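Local atomic coordinates of conserved hypothetical protein (Bacteroides thetaiotaomicron, PDB entry 2FB0), a protein that is of unknown function but is possibly an oxidoreductase related to antibiotic biosynthesis monooxygenases. Residues E19-A24 with Q82-M87. Numbering follows the deposited sequence. Where two conformers were deposited one is given.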
loop_
_atom_site.group_PDB
_atom_site.type_symbol
_atom_site.label_atom_id
_atom_site.label_comp_id
_atom_site.label_asym_id
_atom_site.label_seq_id
_atom_site.Cartn_x
_atom_site.Cartn_y
_atom_site.Cartn_z
ATOM N N GLU A 19 -17.807 2.624 -0.604
ATOM C CA GLU A 19 -17.614 3.928 -1.219
ATOM C C GLU A 19 -17.479 5.041 -0.186
ATOM O O GLU A 19 -16.669 5.957 -0.366
ATOM C CB GLU A 19 -18.780 4.240 -2.168
ATOM C CG GLU A 19 -18.607 5.510 -3.023
ATOM C CD GLU A 19 -19.186 6.783 -2.388
ATOM O OE1 GLU A 19 -18.981 7.877 -2.964
ATOM O OE2 GLU A 19 -19.840 6.705 -1.321
ATOM N N LYS A 20 -18.290 4.968 0.876
ATOM C CA LYS A 20 -18.284 5.989 1.919
ATOM C C LYS A 20 -16.961 5.985 2.676
ATOM O O LYS A 20 -16.430 7.034 2.988
ATOM C CB LYS A 20 -19.462 5.783 2.908
ATOM C CG LYS A 20 -20.853 6.059 2.315
ATOM C CD LYS A 20 -21.955 5.502 3.227
ATOM C CE LYS A 20 -23.315 5.431 2.503
ATOM N NZ LYS A 20 -24.339 4.802 3.400
ATOM N N ALA A 21 -16.461 4.794 2.992
ATOM C CA ALA A 21 -15.184 4.646 3.684
ATOM C C ALA A 21 -13.992 5.155 2.828
ATOM O O ALA A 21 -13.112 5.866 3.331
ATOM C CB ALA A 21 -14.988 3.191 4.125
ATOM N N ILE A 22 -13.999 4.811 1.540
ATOM C CA ILE A 22 -12.980 5.292 0.595
ATOM C C ILE A 22 -13.015 6.815 0.466
ATOM O O ILE A 22 -11.966 7.462 0.493
ATOM C CB ILE A 22 -13.089 4.585 -0.806
ATOM C CG1 ILE A 22 -12.736 3.099 -0.665
ATOM C CG2 ILE A 22 -12.175 5.278 -1.869
ATOM C CD1 ILE A 22 -13.138 2.231 -1.854
ATOM N N GLU A 23 -14.214 7.391 0.338
ATOM C CA GLU A 23 -14.341 8.845 0.248
ATOM C C GLU A 23 -13.809 9.520 1.506
ATOM O O GLU A 23 -13.132 10.545 1.419
ATOM C CB GLU A 23 -15.791 9.278 -0.051
ATOM C CG GLU A 23 -16.146 10.733 0.328
ATOM C CD GLU A 23 -15.463 11.821 -0.519
ATOM O OE1 GLU A 23 -14.743 11.511 -1.491
ATOM O OE2 GLU A 23 -15.658 13.014 -0.201
ATOM N N ALA A 24 -14.103 8.944 2.671
ATOM C CA ALA A 24 -13.603 9.506 3.937
ATOM C C ALA A 24 -12.068 9.454 3.983
ATOM O O ALA A 24 -11.426 10.397 4.442
ATOM C CB ALA A 24 -14.208 8.783 5.148
ATOM N N GLN A 82 -13.691 4.204 11.058
ATOM C CA GLN A 82 -13.868 3.199 12.114
ATOM C C GLN A 82 -15.327 2.788 12.336
ATOM O O GLN A 82 -15.607 1.668 12.746
ATOM C CB GLN A 82 -13.257 3.689 13.433
ATOM C CG GLN A 82 -11.743 3.548 13.447
ATOM C CD GLN A 82 -11.096 4.092 14.711
ATOM O OE1 GLN A 82 -10.123 3.520 15.205
ATOM N NE2 GLN A 82 -11.617 5.204 15.230
ATOM N N GLU A 83 -16.242 3.707 12.054
ATOM C CA GLU A 83 -17.666 3.461 12.183
ATOM C C GLU A 83 -18.186 2.647 10.997
ATOM O O GLU A 83 -19.133 1.872 11.128
ATOM C CB GLU A 83 -18.390 4.809 12.295
ATOM C CG GLU A 83 -19.643 4.817 13.150
ATOM C CD GLU A 83 -19.481 4.235 14.550
ATOM O OE1 GLU A 83 -18.391 4.329 15.160
ATOM O OE2 GLU A 83 -20.475 3.662 15.040
ATOM N N LEU A 84 -17.533 2.810 9.848
ATOM C CA LEU A 84 -17.897 2.126 8.598
ATOM C C LEU A 84 -17.167 0.812 8.349
ATOM O O LEU A 84 -17.635 -0.030 7.580
ATOM C CB LEU A 84 -17.629 3.058 7.408
ATOM C CG LEU A 84 -18.466 4.325 7.244
ATOM C CD1 LEU A 84 -17.733 5.333 6.347
ATOM C CD2 LEU A 84 -19.864 4.004 6.697
ATOM N N ALA A 85 -16.020 0.624 8.989
ATOM C CA ALA A 85 -15.084 -0.408 8.554
ATOM C C ALA A 85 -14.135 -0.831 9.675
ATOM O O ALA A 85 -14.149 -0.246 10.760
ATOM C CB ALA A 85 -14.285 0.116 7.316
ATOM N N GLU A 86 -13.312 -1.845 9.414
ATOM C CA GLU A 86 -12.286 -2.260 10.377
ATOM C C GLU A 86 -10.889 -1.913 9.875
ATOM O O GLU A 86 -10.537 -2.204 8.726
ATOM C CB GLU A 86 -12.381 -3.756 10.701
ATOM C CG GLU A 86 -13.751 -4.203 11.279
ATOM C CD GLU A 86 -14.190 -3.457 12.561
ATOM O OE1 GLU A 86 -13.333 -3.137 13.426
ATOM O OE2 GLU A 86 -15.414 -3.207 12.711
HETATM N N MSE A 87 -10.102 -1.298 10.749
HETATM C CA MSE A 87 -8.793 -0.777 10.386
HETATM C C MSE A 87 -7.700 -1.518 11.130
HETATM O O MSE A 87 -7.859 -1.826 12.320
HETATM C CB MSE A 87 -8.700 0.704 10.745
HETATM C CG MSE A 87 -9.698 1.585 10.038
HETATM SE SE MSE A 87 -9.481 3.460 10.509
HETATM C CE MSE A 87 -7.647 3.476 11.076
#
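Leu-84 meets the 19-24 helix with one methyl branch, CD1, set against the backbone between Lys-20 and Ala-21. Leu-84 CD1 lies 3.6 Å from Ala-21 N and 3.8 Å from Lys-20 C, so it sits over the face of the peptide joining these residues. Two beta carbons of the helix also touch this methyl: Lys-20 CB is 3.9 Å from Leu-84 CD1, and Ala-21 CB is 4.1 Å from it. With CG anti to its own carbonyl carbon (chi1 -67°), Leu-84 directs CG toward the helix, and the near-extended chi2 (159°) then sets CD1 on the peptide. Lys-20 takes part through the root of its chain, while the extended remainder carries NZ away from the contact. One residue further on from the leucine, Ala-85 CB faces Ala-21 CB at 4.5 Å, a looser apolar approach. The small side chain at Ala-21 is consistent with the close backbone spacing, its CA standing 6.2 Å from Leu-84 CA.

The contact is apolar, and polar bonds on the 82-87 side probably help to fix it. Ala-85 is the first residue to leave helical geometry, turning the chain from helix 72-84 into strand 86-93. Asn-17 ND2 donates a hydrogen bond to Leu-84 O at this turn, and Glu-86 pairs through its backbone with Arg-12 on strand 5-12. Inward, Ala-21 and Ala-85 both touch Val-13, and Ala-21 also reaches Phe-53 of the sheet. The contact therefore joins the first turn of helix 18-32 to the end of helix 72-84 and the turn that follows it, two helices packed on a four-stranded antiparallel sheet, as expected of the ferredoxin-like fold of dimeric alpha+beta barrel proteins.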